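Local coordinates for protein amorpha-4,11-diene synthase (Artemisia annua, PDB 4GAX) that probably cyclises farnesyl diphosphate to a sesquiterpene with release of diphosphate, as a plant-type terpene synthase lyase, here in an engineered alpha-bisabolol synthase variant, at residues L81-D85 with L122-L126; Y111-W115 with V134-V138; L104-Y108 with L126-Y132; L163-T167 with D179-F183. All blocks are in the same frame, centred on the assembly; numbering follows the deposited sequence.

All four contacts lie in the N-terminal terpene synthase domain, which is built of helices. Contacts 1 and 4 are buried and join helix to helix. Contacts 2 and 3 are partly buried, and contact 2 joins two loops. Helix 120-129 serves both contact 1 and contact 3, which share Leu126. The loops of contact 2 lead into and out of the region around that helix, and Trp115 there stacks on Trp123 of contact 1. The chemistry varies with place. Contact 1 sets one ion pair among leucines, contact 2 relies on a carboxylate and waters, contact 3 on stacked tyrosines, and contact 4 on apolar packing round a threonine whose hydroxyl bonds within its own helix.

Contact 1: residues L81-D85 with L122-L126; sequences LKLVD and LWFRL
Asp85 and Arg125 reach each other through an extended start and a late bend. Asp85 has CG anti to N (chi1 -179°), which sends the carboxylate across to helix 120-129. Arg125 runs straight out to CG and CD, then folds at chi3 (67°). That bend swings the guanidinium back toward helix 77-89. Arg125 NH2 donates to Asp85 OD1 at 2.8 Å in a salt bridge, with an N-H...O angle of 156°. The bond lies in the guanidinium plane but reaches OD1 from well above the carboxylate plane. Water 1 adds a second grip. It donates to Asp85 OD1 at 2.8 Å and accepts from Arg125 NH1 at 3.2 Å, so two groups hold one oxygen.

Leucines fill the rest. Leu122 CD1 lies 3.8 Å from Asp85 CG and packs against the acid. Its other methyl, CD2, sits 4.0 Å from Leu81 CB. Leu126 slides past Leu81 in the opposite direction, with CD1 3.9 Å from Leu81 CD2. Leu81 CD1 rests against Trp123 CB at 3.6 Å, near the edge of the indole. Leu81 also packs on Leu104 of helix 97-111, and Trp123 stacks on Trp115. The contact is thus part of the core of the N-terminal helical domain.

The polar pair sits at one side of this apolar seam and both partners are buried. The leucines would be expected to strengthen the attraction by limiting water. This is consistent with a charged Asp85 facing a charged Arg125, with one bound water completing the link.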
loop_
_atom_site.group_PDB
_atom_site.type_symbol
_atom_site.label_atom_id
_atom_site.label_comp_id
_atom_site.label_asym_id
_atom_site.label_seq_id
_atom_site.Cartn_x
_atom_site.Cartn_y
_atom_site.Cartn_z
ATOM N N LEU A 81 11.425 -11.794 18.754
ATOM C CA LEU A 81 11.383 -10.821 17.664
ATOM C C LEU A 81 11.521 -11.533 16.337
ATOM O O LEU A 81 10.852 -11.177 15.373
ATOM C CB LEU A 81 12.491 -9.774 17.806
ATOM C CG LEU A 81 12.319 -8.793 18.969
ATOM C CD1 LEU A 81 13.499 -7.830 18.981
ATOM C CD2 LEU A 81 11.010 -8.025 18.809
ATOM N N LYS A 82 12.407 -12.525 16.281
ATOM C CA LYS A 82 12.600 -13.291 15.053
ATOM C C LYS A 82 11.330 -14.042 14.657
ATOM O O LYS A 82 10.984 -14.123 13.467
ATOM C CB LYS A 82 13.775 -14.260 15.200
ATOM C CG LYS A 82 14.194 -14.931 13.899
ATOM C CD LYS A 82 14.368 -13.893 12.781
ATOM C CE LYS A 82 15.173 -14.441 11.599
ATOM N NZ LYS A 82 14.422 -15.436 10.777
ATOM N N LEU A 83 10.643 -14.605 15.648
ATOM C CA LEU A 83 9.406 -15.337 15.387
ATOM C C LEU A 83 8.333 -14.382 14.881
ATOM O O LEU A 83 7.593 -14.710 13.943
ATOM C CB LEU A 83 8.915 -15.991 16.677
ATOM C CG LEU A 83 7.664 -16.871 16.620
ATOM C CD1 LEU A 83 7.784 -17.901 15.511
ATOM C CD2 LEU A 83 7.507 -17.585 17.968
ATOM N N VAL A 84 8.246 -13.205 15.506
ATOM C CA VAL A 84 7.286 -12.183 15.087
ATOM C C VAL A 84 7.574 -11.806 13.637
ATOM O O VAL A 84 6.671 -11.754 12.803
ATOM C CB VAL A 84 7.365 -10.922 15.992
ATOM C CG1 VAL A 84 6.591 -9.762 15.382
ATOM C CG2 VAL A 84 6.850 -11.227 17.405
ATOM N N ASP A 85 8.842 -11.564 13.331
ATOM C CA ASP A 85 9.223 -11.220 11.955
ATOM C C ASP A 85 8.804 -12.304 10.948
ATOM O O ASP A 85 8.343 -12.017 9.841
ATOM C CB ASP A 85 10.735 -11.044 11.894
ATOM C CG ASP A 85 11.228 -10.662 10.527
ATOM O OD1 ASP A 85 10.656 -9.730 9.921
ATOM O OD2 ASP A 85 12.219 -11.272 10.065
ATOM N N LEU A 122 16.837 -5.822 13.759
ATOM C CA LEU A 122 15.468 -6.328 13.639
ATOM C C LEU A 122 14.573 -5.642 14.665
ATOM O O LEU A 122 13.441 -5.253 14.368
ATOM C CB LEU A 122 15.440 -7.854 13.833
ATOM C CG LEU A 122 14.046 -8.479 13.845
ATOM C CD1 LEU A 122 13.340 -8.188 12.511
ATOM C CD2 LEU A 122 14.103 -9.965 14.121
ATOM N N TRP A 123 15.089 -5.468 15.874
ATOM C CA TRP A 123 14.318 -4.804 16.914
ATOM C C TRP A 123 13.911 -3.416 16.440
ATOM O O TRP A 123 12.750 -3.028 16.567
ATOM C CB TRP A 123 15.132 -4.708 18.205
ATOM C CG TRP A 123 14.588 -3.706 19.196
ATOM C CD1 TRP A 123 13.584 -3.908 20.097
ATOM C CD2 TRP A 123 15.035 -2.350 19.387
ATOM N NE1 TRP A 123 13.373 -2.760 20.843
ATOM C CE2 TRP A 123 14.249 -1.789 20.419
ATOM C CE3 TRP A 123 16.019 -1.556 18.780
ATOM C CZ2 TRP A 123 14.423 -0.480 20.871
ATOM C CZ3 TRP A 123 16.191 -0.253 19.219
ATOM C CH2 TRP A 123 15.401 0.273 20.259
ATOM N N PHE A 124 14.868 -2.692 15.864
ATOM C CA PHE A 124 14.646 -1.313 15.448
ATOM C C PHE A 124 13.511 -1.247 14.427
ATOM O O PHE A 124 12.592 -0.431 14.549
ATOM C CB PHE A 124 15.949 -0.747 14.865
ATOM C CG PHE A 124 15.814 0.613 14.247
ATOM C CD1 PHE A 124 15.892 1.753 15.024
ATOM C CD2 PHE A 124 15.646 0.747 12.875
ATOM C CE1 PHE A 124 15.786 3.029 14.445
ATOM C CE2 PHE A 124 15.556 1.996 12.285
ATOM C CZ PHE A 124 15.618 3.148 13.076
ATOM N N ARG A 125 13.586 -2.103 13.417
ATOM C CA ARG A 125 12.605 -2.083 12.346
ATOM C C ARG A 125 11.209 -2.515 12.809
ATOM O O ARG A 125 10.210 -1.887 12.456
ATOM C CB ARG A 125 13.078 -2.952 11.175
ATOM C CG ARG A 125 12.078 -3.009 10.036
ATOM C CD ARG A 125 12.633 -3.750 8.832
ATOM N NE ARG A 125 12.849 -5.180 9.097
ATOM C CZ ARG A 125 11.867 -6.073 9.223
ATOM N NH1 ARG A 125 10.595 -5.693 9.102
ATOM N NH2 ARG A 125 12.154 -7.352 9.454
ATOM N N LEU A 126 11.137 -3.584 13.600
ATOM C CA LEU A 126 9.842 -4.045 14.123
ATOM C C LEU A 126 9.204 -3.033 15.059
ATOM O O LEU A 126 7.967 -2.861 15.061
ATOM C CB LEU A 126 9.968 -5.394 14.840
ATOM C CG LEU A 126 10.415 -6.633 14.078
ATOM C CD1 LEU A 126 10.283 -7.875 14.999
ATOM C CD2 LEU A 126 9.623 -6.819 12.786
HETATM O O HOH W 1 8.478 -8.019 9.436
#

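Contact 2: residues Y111-W115 with V134-V138; sequences YGDNW and VTCDV
The type II' beta turn from Tyr111 to Asn114 follows helix 97-111 and presents Asp113 to the loop 134-138, which comes after helix 120-129. Two loops of the N-terminal helical domain are joined here. Gly112 takes the positive phi of the turn. The side chain of Asp113 extends away from its own amide (chi1 -160°), and its OD1 accepts the backbone N of Thr135 at 2.7 Å. The bond is nearly straight, at 168°, and meets the oxygen on the syn side, 21° out of the carboxylate plane.

Two waters extend the link. Water 2 accepts from Val138 N at 3.0 Å. It also lies 2.8 Å from Thr135 O and 3.1 Å from Asp113 O, among more acceptors than its protons can serve. Water 3 sits between two acids, 2.8 Å from Asp113 OD2 and 3.2 Å from Asp137 OD2.

Farther along, Val138 CG2 lies 3.2 Å from Trp115 O, near the edge of the indole. The ring nitrogen of Trp115 bonds to Ala118, and one face of Tyr111 is covered by Trp115 CZ3. Val134 packs on Trp123 and Phe124 of helix 120-129.

Asp113 OD2 and Asp137 OD2 lie 4.2 Å apart, though the placing of Asp113 OD2 is doubtful. Their like charges would tend to repel, and the bridging water probably eases this. The amide of Thr135 would favour a negative Asp113.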
loop_
_atom_site.group_PDB
_atom_site.type_symbol
_atom_site.label_atom_id
_atom_site.label_comp_id
_atom_site.label_asym_id
_atom_site.label_seq_id
_atom_site.Cartn_x
_atom_site.Cartn_y
_atom_site.Cartn_z
ATOM N N TYR A 111 12.385 -2.721 27.423
ATOM C CA TYR A 111 13.713 -2.252 27.061
ATOM C C TYR A 111 13.702 -0.782 26.664
ATOM O O TYR A 111 14.764 -0.157 26.558
ATOM C CB TYR A 111 14.290 -3.126 25.934
ATOM C CG TYR A 111 14.336 -4.597 26.297
ATOM C CD1 TYR A 111 15.396 -5.117 27.035
ATOM C CD2 TYR A 111 13.315 -5.462 25.917
ATOM C CE1 TYR A 111 15.442 -6.466 27.377
ATOM C CE2 TYR A 111 13.351 -6.815 26.255
ATOM C CZ TYR A 111 14.420 -7.308 26.986
ATOM O OH TYR A 111 14.467 -8.645 27.328
ATOM N N GLY A 112 12.503 -0.232 26.468
ATOM C CA GLY A 112 12.361 1.115 25.948
ATOM C C GLY A 112 13.237 1.336 24.720
ATOM O O GLY A 112 13.274 0.513 23.804
ATOM N N ASP A 113 13.969 2.442 24.715
ATOM C CA ASP A 113 14.874 2.756 23.616
ATOM C C ASP A 113 16.238 2.077 23.776
ATOM O O ASP A 113 17.141 2.295 22.967
ATOM C CB ASP A 113 15.054 4.272 23.543
ATOM C CG ASP A 113 15.557 4.739 22.196
ATOM O OD1 ASP A 113 15.091 4.235 21.142
ATOM O OD2 ASP A 113 16.426 5.627 22.207
ATOM N N ASN A 114 16.387 1.244 24.803
ATOM C CA ASN A 114 17.722 0.745 25.169
ATOM C C ASN A 114 17.993 -0.732 24.890
ATOM O O ASN A 114 18.758 -1.372 25.614
ATOM C CB ASN A 114 18.019 1.036 26.642
ATOM C CG ASN A 114 17.900 2.504 26.979
ATOM O OD1 ASN A 114 18.625 3.342 26.429
ATOM N ND2 ASN A 114 16.989 2.829 27.893
ATOM N N TRP A 115 17.364 -1.274 23.855
ATOM C CA TRP A 115 17.695 -2.622 23.393
ATOM C C TRP A 115 19.177 -2.722 23.072
ATOM O O TRP A 115 19.739 -1.847 22.402
ATOM C CB TRP A 115 16.932 -2.948 22.112
ATOM C CG TRP A 115 17.141 -4.350 21.606
ATOM C CD1 TRP A 115 18.126 -4.786 20.752
ATOM C CD2 TRP A 115 16.340 -5.501 21.919
ATOM N NE1 TRP A 115 17.983 -6.134 20.522
ATOM C CE2 TRP A 115 16.890 -6.597 21.217
ATOM C CE3 TRP A 115 15.211 -5.714 22.728
ATOM C CZ2 TRP A 115 16.356 -7.881 21.298
ATOM C CZ3 TRP A 115 14.680 -6.980 22.806
ATOM C CH2 TRP A 115 15.257 -8.053 22.097
ATOM N N VAL A 134 11.377 4.616 18.039
ATOM C CA VAL A 134 12.646 4.239 18.638
ATOM C C VAL A 134 13.783 4.990 17.936
ATOM O O VAL A 134 13.687 5.270 16.747
ATOM C CB VAL A 134 12.798 2.715 18.456
ATOM C CG1 VAL A 134 14.195 2.336 18.034
ATOM C CG2 VAL A 134 12.302 1.976 19.708
ATOM N N THR A 135 14.855 5.333 18.653
ATOM C CA THR A 135 15.918 6.126 18.030
ATOM C C THR A 135 17.037 5.277 17.386
ATOM O O THR A 135 17.079 4.053 17.533
ATOM C CB THR A 135 16.535 7.092 19.033
ATOM O OG1 THR A 135 17.089 8.221 18.345
ATOM C CG2 THR A 135 17.612 6.402 19.769
ATOM N N CYS A 136 17.957 5.938 16.691
ATOM C CA CYS A 136 19.086 5.243 16.073
ATOM C C CYS A 136 20.244 4.895 17.000
ATOM O O CYS A 136 21.215 4.280 16.549
ATOM C CB CYS A 136 19.637 6.084 14.927
ATOM S SG CYS A 136 18.618 5.976 13.492
ATOM N N ASP A 137 20.164 5.297 18.270
ATOM C CA ASP A 137 21.259 5.058 19.224
ATOM C C ASP A 137 21.685 3.598 19.269
ATOM O O ASP A 137 22.850 3.299 19.489
ATOM C CB ASP A 137 20.868 5.483 20.640
ATOM C CG ASP A 137 20.707 6.990 20.780
ATOM O OD1 ASP A 137 21.087 7.725 19.839
ATOM O OD2 ASP A 137 20.206 7.434 21.839
ATOM N N VAL A 138 20.732 2.696 19.057
ATOM C CA VAL A 138 21.005 1.275 19.133
ATOM C C VAL A 138 22.088 0.868 18.133
ATOM O O VAL A 138 22.777 -0.140 18.332
ATOM C CB VAL A 138 19.720 0.441 18.909
ATOM C CG1 VAL A 138 19.225 0.571 17.463
ATOM C CG2 VAL A 138 19.956 -1.023 19.267
HETATM O O HOH W 2 17.933 3.010 20.016
HETATM O O HOH W 3 18.795 5.268 23.709
#

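Contact 3: residues L104-Y108 with L126-Y132; sequences LQHIY and LMRKQGY
Aromatic contacts come first, and they pair Tyr108 with Tyr132. The rings form an offset stack with centroids 4.1 Å apart and planes only 9° from parallel. In Tyr108 the first torsion (chi1 -171°) sends the side chain toward Tyr132, and the second turns its ring nearly parallel to its partner. The offset brings each CB over the other ring. Tyr108 CB stands 3.9 Å from the Tyr132 centroid, 12° off the normal, and Tyr132 CB stands 4.1 Å from the Tyr108 centroid. Both are CH-pi contacts.

A sulfur contact joins the same ring. Met127 SD lies 5.3 Å from the Tyr108 centroid in an oblique Met-aromatic contact. The chain of Met127 is bent twice, and this carries its methyl back to helix 97-111.

Apolar contacts follow. Met127 CE meets Leu104 CD2 at 3.6 Å and also touches Ile107 CG2. Leu104 CD1 rests on the amide of Gln130, 3.5 Å from OE1, while the NE2 of that amide bonds to Asp101. Tyr132 OH ends beside the other helix, 3.4 Å from Gln105 CA.

Backbone bonds set the stage. Helix 120-129 closes in a Schellman motif, with Gly131 at positive phi. Tyr132 N reaches back to Met127 O, and Gly131 N to Arg128 O. This turn carries Tyr132 round to face helix 97-111.

The two segments are held by dispersion and by ring packing rather than by direct polar bonds between them. Each of the two tyrosines covers a face of its partner, so the stack should limit the rotation of both rings.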
loop_
_atom_site.group_PDB
_atom_site.type_symbol
_atom_site.label_atom_id
_atom_site.label_comp_id
_atom_site.label_asym_id
_atom_site.label_seq_id
_atom_site.Cartn_x
_atom_site.Cartn_y
_atom_site.Cartn_z
ATOM N N LEU A 104 5.032 -6.988 21.221
ATOM C CA LEU A 104 5.809 -5.792 20.891
ATOM C C LEU A 104 5.623 -4.688 21.923
ATOM O O LEU A 104 6.569 -3.947 22.226
ATOM C CB LEU A 104 5.468 -5.293 19.487
ATOM C CG LEU A 104 5.832 -6.285 18.376
ATOM C CD1 LEU A 104 5.499 -5.689 17.008
ATOM C CD2 LEU A 104 7.309 -6.681 18.427
ATOM N N GLN A 105 4.416 -4.594 22.484
ATOM C CA GLN A 105 4.155 -3.640 23.559
ATOM C C GLN A 105 5.045 -3.956 24.746
ATOM O O GLN A 105 5.650 -3.062 25.363
ATOM C CB GLN A 105 2.695 -3.721 24.005
ATOM C CG GLN A 105 2.320 -2.725 25.087
ATOM C CD GLN A 105 0.959 -3.028 25.692
ATOM O OE1 GLN A 105 0.608 -4.195 25.885
ATOM N NE2 GLN A 105 0.176 -1.976 25.986
ATOM N N HIS A 106 5.117 -5.242 25.070
ATOM C CA HIS A 106 5.893 -5.686 26.221
ATOM C C HIS A 106 7.388 -5.482 25.978
ATOM O O HIS A 106 8.139 -5.119 26.896
ATOM C CB HIS A 106 5.602 -7.152 26.511
ATOM C CG HIS A 106 6.291 -7.665 27.733
ATOM N ND1 HIS A 106 7.434 -8.437 27.672
ATOM C CD2 HIS A 106 6.009 -7.505 29.042
ATOM C CE1 HIS A 106 7.818 -8.736 28.898
ATOM N NE2 HIS A 106 6.976 -8.188 29.751
ATOM N N ILE A 107 7.820 -5.720 24.745
ATOM C CA ILE A 107 9.216 -5.467 24.363
ATOM C C ILE A 107 9.533 -3.981 24.502
ATOM O O ILE A 107 10.578 -3.597 25.055
ATOM C CB ILE A 107 9.503 -5.905 22.908
ATOM C CG1 ILE A 107 9.364 -7.422 22.768
ATOM C CG2 ILE A 107 10.932 -5.511 22.494
ATOM C CD1 ILE A 107 10.262 -8.190 23.715
ATOM N N TYR A 108 8.626 -3.142 24.008
ATOM C CA TYR A 108 8.817 -1.704 24.100
ATOM C C TYR A 108 8.852 -1.251 25.559
ATOM O O TYR A 108 9.719 -0.461 25.951
ATOM C CB TYR A 108 7.766 -0.929 23.282
ATOM C CG TYR A 108 8.094 0.549 23.197
ATOM C CD1 TYR A 108 9.229 0.984 22.527
ATOM C CD2 TYR A 108 7.296 1.502 23.822
ATOM C CE1 TYR A 108 9.556 2.332 22.464
ATOM C CE2 TYR A 108 7.609 2.855 23.755
ATOM C CZ TYR A 108 8.740 3.263 23.077
ATOM O OH TYR A 108 9.061 4.601 23.005
ATOM N N LEU A 126 11.137 -3.584 13.600
ATOM C CA LEU A 126 9.842 -4.045 14.123
ATOM C C LEU A 126 9.204 -3.033 15.059
ATOM O O LEU A 126 7.967 -2.861 15.061
ATOM C CB LEU A 126 9.968 -5.394 14.840
ATOM C CG LEU A 126 10.415 -6.633 14.078
ATOM C CD1 LEU A 126 10.283 -7.875 14.999
ATOM C CD2 LEU A 126 9.623 -6.819 12.786
ATOM N N MET A 127 10.024 -2.361 15.866
ATOM C CA MET A 127 9.489 -1.305 16.716
ATOM C C MET A 127 8.883 -0.175 15.874
ATOM O O MET A 127 7.740 0.225 16.091
ATOM C CB MET A 127 10.566 -0.755 17.669
ATOM C CG MET A 127 10.958 -1.732 18.791
ATOM S SD MET A 127 9.610 -2.123 19.945
ATOM C CE MET A 127 9.060 -3.686 19.308
ATOM N N ARG A 128 9.641 0.331 14.902
ATOM C CA ARG A 128 9.165 1.449 14.076
ATOM C C ARG A 128 7.964 1.051 13.225
ATOM O O ARG A 128 7.052 1.843 13.040
ATOM C CB ARG A 128 10.294 2.015 13.187
ATOM C CG ARG A 128 11.278 2.887 13.992
ATOM C CD ARG A 128 12.047 3.881 13.108
ATOM N NE ARG A 128 12.834 4.800 13.946
ATOM C CZ ARG A 128 13.645 5.734 13.461
ATOM N NH1 ARG A 128 13.739 5.893 12.149
ATOM N NH2 ARG A 128 14.361 6.499 14.282
ATOM N N LYS A 129 7.966 -0.172 12.715
ATOM C CA LYS A 129 6.809 -0.674 11.968
ATOM C C LYS A 129 5.558 -0.657 12.857
ATOM O O LYS A 129 4.449 -0.411 12.383
ATOM C CB LYS A 129 7.089 -2.080 11.441
ATOM C CG LYS A 129 5.923 -2.779 10.709
ATOM C CD LYS A 129 6.390 -4.127 10.116
ATOM C CE LYS A 129 5.220 -4.933 9.515
ATOM N NZ LYS A 129 4.145 -4.053 8.980
ATOM N N GLN A 130 5.748 -0.897 14.150
ATOM C CA GLN A 130 4.647 -0.926 15.110
ATOM C C GLN A 130 4.228 0.492 15.503
ATOM O O GLN A 130 3.210 0.705 16.179
ATOM C CB GLN A 130 5.056 -1.764 16.337
ATOM C CG GLN A 130 3.934 -2.128 17.305
ATOM C CD GLN A 130 2.920 -3.095 16.732
ATOM O OE1 GLN A 130 3.082 -3.608 15.618
ATOM N NE2 GLN A 130 1.855 -3.350 17.497
ATOM N N GLY A 131 4.992 1.478 15.051
ATOM C CA GLY A 131 4.660 2.859 15.356
ATOM C C GLY A 131 5.470 3.443 16.503
ATOM O O GLY A 131 5.239 4.589 16.893
ATOM N N TYR A 132 6.402 2.671 17.072
ATOM C CA TYR A 132 7.228 3.209 18.163
ATOM C C TYR A 132 8.448 3.917 17.581
ATOM O O TYR A 132 9.293 3.279 16.952
ATOM C CB TYR A 132 7.712 2.104 19.110
ATOM C CG TYR A 132 6.614 1.332 19.797
ATOM C CD1 TYR A 132 6.454 -0.033 19.577
ATOM C CD2 TYR A 132 5.742 1.962 20.682
ATOM C CE1 TYR A 132 5.435 -0.755 20.212
ATOM C CE2 TYR A 132 4.727 1.252 21.314
ATOM C CZ TYR A 132 4.579 -0.102 21.079
ATOM O OH TYR A 132 3.578 -0.807 21.719
#

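Contact 4: residues L163-T167 with D179-F183; sequences LYEAT and DALVF
Tyr164 O is gripped by the side chain of Thr167, whose OG1 donates to it at 2.6 Å. The contact around this bond joins two successive helices of the N-terminal helical domain, which run obliquely antiparallel. The hydroxyl lies in the carbonyl plane, with a C=O...O angle of 145°. Thr167 N adds a weak bond to Tyr164 O at 3.1 Å. Thr167 can do this because OG1 sits between its backbone N and carbonyl carbon (chi1 68°), facing back into the helix. CG2 is thereby turned to the other helix.

The two helices are 157-167 and 175-194. The axes of segments 163-167 and 179-183 approach to 8.8 Å, with 134° between their N-to-C directions. Ala180 points its CB at helix 157-167. That CB meets Leu163 CD1 at 3.8 Å and Thr167 CG2 at the same distance.

The next residue, Leu181, crosses Thr167 at about a right angle. Its CD1 lies 3.6 Å from Thr167 OG1. This methyl touches the hydroxyl that already points at Tyr164 O, so an apolar group lines the polar bond. Leu163 also leans on Phe139 and on Ser121 of helix 120-129, and Tyr164 OH bonds to Ala209 O of helix 200-211. These ties connect the helix pair to its neighbours.

The ring of Tyr164 comes obliquely to Leu181, and CE1 ends 3.7 Å from Leu181 CD1.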
loop_
_atom_site.group_PDB
_atom_site.type_symbol
_atom_site.label_atom_id
_atom_site.label_comp_id
_atom_site.label_asym_id
_atom_site.label_seq_id
_atom_site.Cartn_x
_atom_site.Cartn_y
_atom_site.Cartn_z
ATOM N N LEU A 163 20.251 -5.227 8.823
ATOM C CA LEU A 163 20.631 -3.820 8.936
ATOM C C LEU A 163 20.137 -3.040 7.724
ATOM O O LEU A 163 19.600 -1.930 7.853
ATOM C CB LEU A 163 22.156 -3.696 9.071
ATOM C CG LEU A 163 22.723 -2.275 9.003
ATOM C CD1 LEU A 163 22.183 -1.383 10.134
ATOM C CD2 LEU A 163 24.255 -2.350 9.062
ATOM N N TYR A 164 20.310 -3.629 6.546
ATOM C CA TYR A 164 19.820 -3.019 5.321
ATOM C C TYR A 164 18.309 -2.748 5.439
ATOM O O TYR A 164 17.838 -1.638 5.166
ATOM C CB TYR A 164 20.133 -3.910 4.122
ATOM C CG TYR A 164 19.401 -3.509 2.858
ATOM C CD1 TYR A 164 19.898 -2.509 2.024
ATOM C CD2 TYR A 164 18.209 -4.134 2.496
ATOM C CE1 TYR A 164 19.200 -2.135 0.843
ATOM C CE2 TYR A 164 17.513 -3.769 1.330
ATOM C CZ TYR A 164 18.009 -2.775 0.515
ATOM O OH TYR A 164 17.307 -2.430 -0.631
ATOM N N GLU A 165 17.558 -3.750 5.874
ATOM C CA GLU A 165 16.113 -3.581 5.982
ATOM C C GLU A 165 15.751 -2.481 6.974
ATOM O O GLU A 165 14.806 -1.714 6.729
ATOM C CB GLU A 165 15.402 -4.898 6.344
ATOM C CG GLU A 165 15.618 -6.037 5.348
ATOM C CD GLU A 165 14.931 -5.798 4.000
ATOM O OE1 GLU A 165 14.389 -4.688 3.775
ATOM O OE2 GLU A 165 14.922 -6.730 3.155
ATOM N N ALA A 166 16.496 -2.387 8.075
ATOM C CA ALA A 166 16.254 -1.313 9.053
ATOM C C ALA A 166 16.394 0.101 8.452
ATOM O O ALA A 166 15.663 1.041 8.842
ATOM C CB ALA A 166 17.181 -1.466 10.242
ATOM N N THR A 167 17.319 0.256 7.501
ATOM C CA THR A 167 17.583 1.580 6.907
ATOM C C THR A 167 16.345 2.122 6.209
ATOM O O THR A 167 16.166 3.328 6.114
ATOM C CB THR A 167 18.759 1.573 5.892
ATOM O OG1 THR A 167 18.385 0.820 4.723
ATOM C CG2 THR A 167 20.020 0.958 6.518
ATOM N N ASP A 179 24.476 6.147 6.255
ATOM C CA ASP A 179 25.751 5.433 6.185
ATOM C C ASP A 179 25.541 3.929 6.062
ATOM O O ASP A 179 26.189 3.261 5.246
ATOM C CB ASP A 179 26.593 5.732 7.429
ATOM C CG ASP A 179 27.160 7.147 7.426
ATOM O OD1 ASP A 179 27.041 7.832 6.382
ATOM O OD2 ASP A 179 27.742 7.567 8.455
ATOM N N ALA A 180 24.642 3.391 6.875
ATOM C CA ALA A 180 24.417 1.943 6.881
ATOM C C ALA A 180 23.845 1.468 5.554
ATOM O O ALA A 180 24.095 0.335 5.126
ATOM C CB ALA A 180 23.505 1.536 8.043
ATOM N N LEU A 181 23.074 2.332 4.894
ATOM C CA LEU A 181 22.462 1.954 3.623
ATOM C C LEU A 181 23.546 1.803 2.558
ATOM O O LEU A 181 23.571 0.821 1.806
ATOM C CB LEU A 181 21.413 2.986 3.185
ATOM C CG LEU A 181 20.782 2.710 1.806
ATOM C CD1 LEU A 181 20.230 1.274 1.719
ATOM C CD2 LEU A 181 19.675 3.718 1.472
ATOM N N VAL A 182 24.466 2.760 2.511
ATOM C CA VAL A 182 25.576 2.700 1.560
ATOM C C VAL A 182 26.455 1.471 1.814
ATOM O O VAL A 182 26.827 0.759 0.877
ATOM C CB VAL A 182 26.426 3.993 1.621
ATOM C CG1 VAL A 182 27.710 3.844 0.799
ATOM C CG2 VAL A 182 25.608 5.177 1.127
ATOM N N PHE A 183 26.760 1.219 3.083
ATOM C CA PHE A 183 27.612 0.100 3.497
ATOM C C PHE A 183 26.975 -1.255 3.122
ATOM O O PHE A 183 27.566 -2.067 2.408
ATOM C CB PHE A 183 27.867 0.212 5.013
ATOM C CG PHE A 183 28.650 -0.937 5.605
ATOM C CD1 PHE A 183 30.034 -0.981 5.498
ATOM C CD2 PHE A 183 28.000 -1.944 6.304
ATOM C CE1 PHE A 183 30.753 -2.033 6.047
ATOM C CE2 PHE A 183 28.714 -3.002 6.861
ATOM C CZ PHE A 183 30.086 -3.043 6.733
#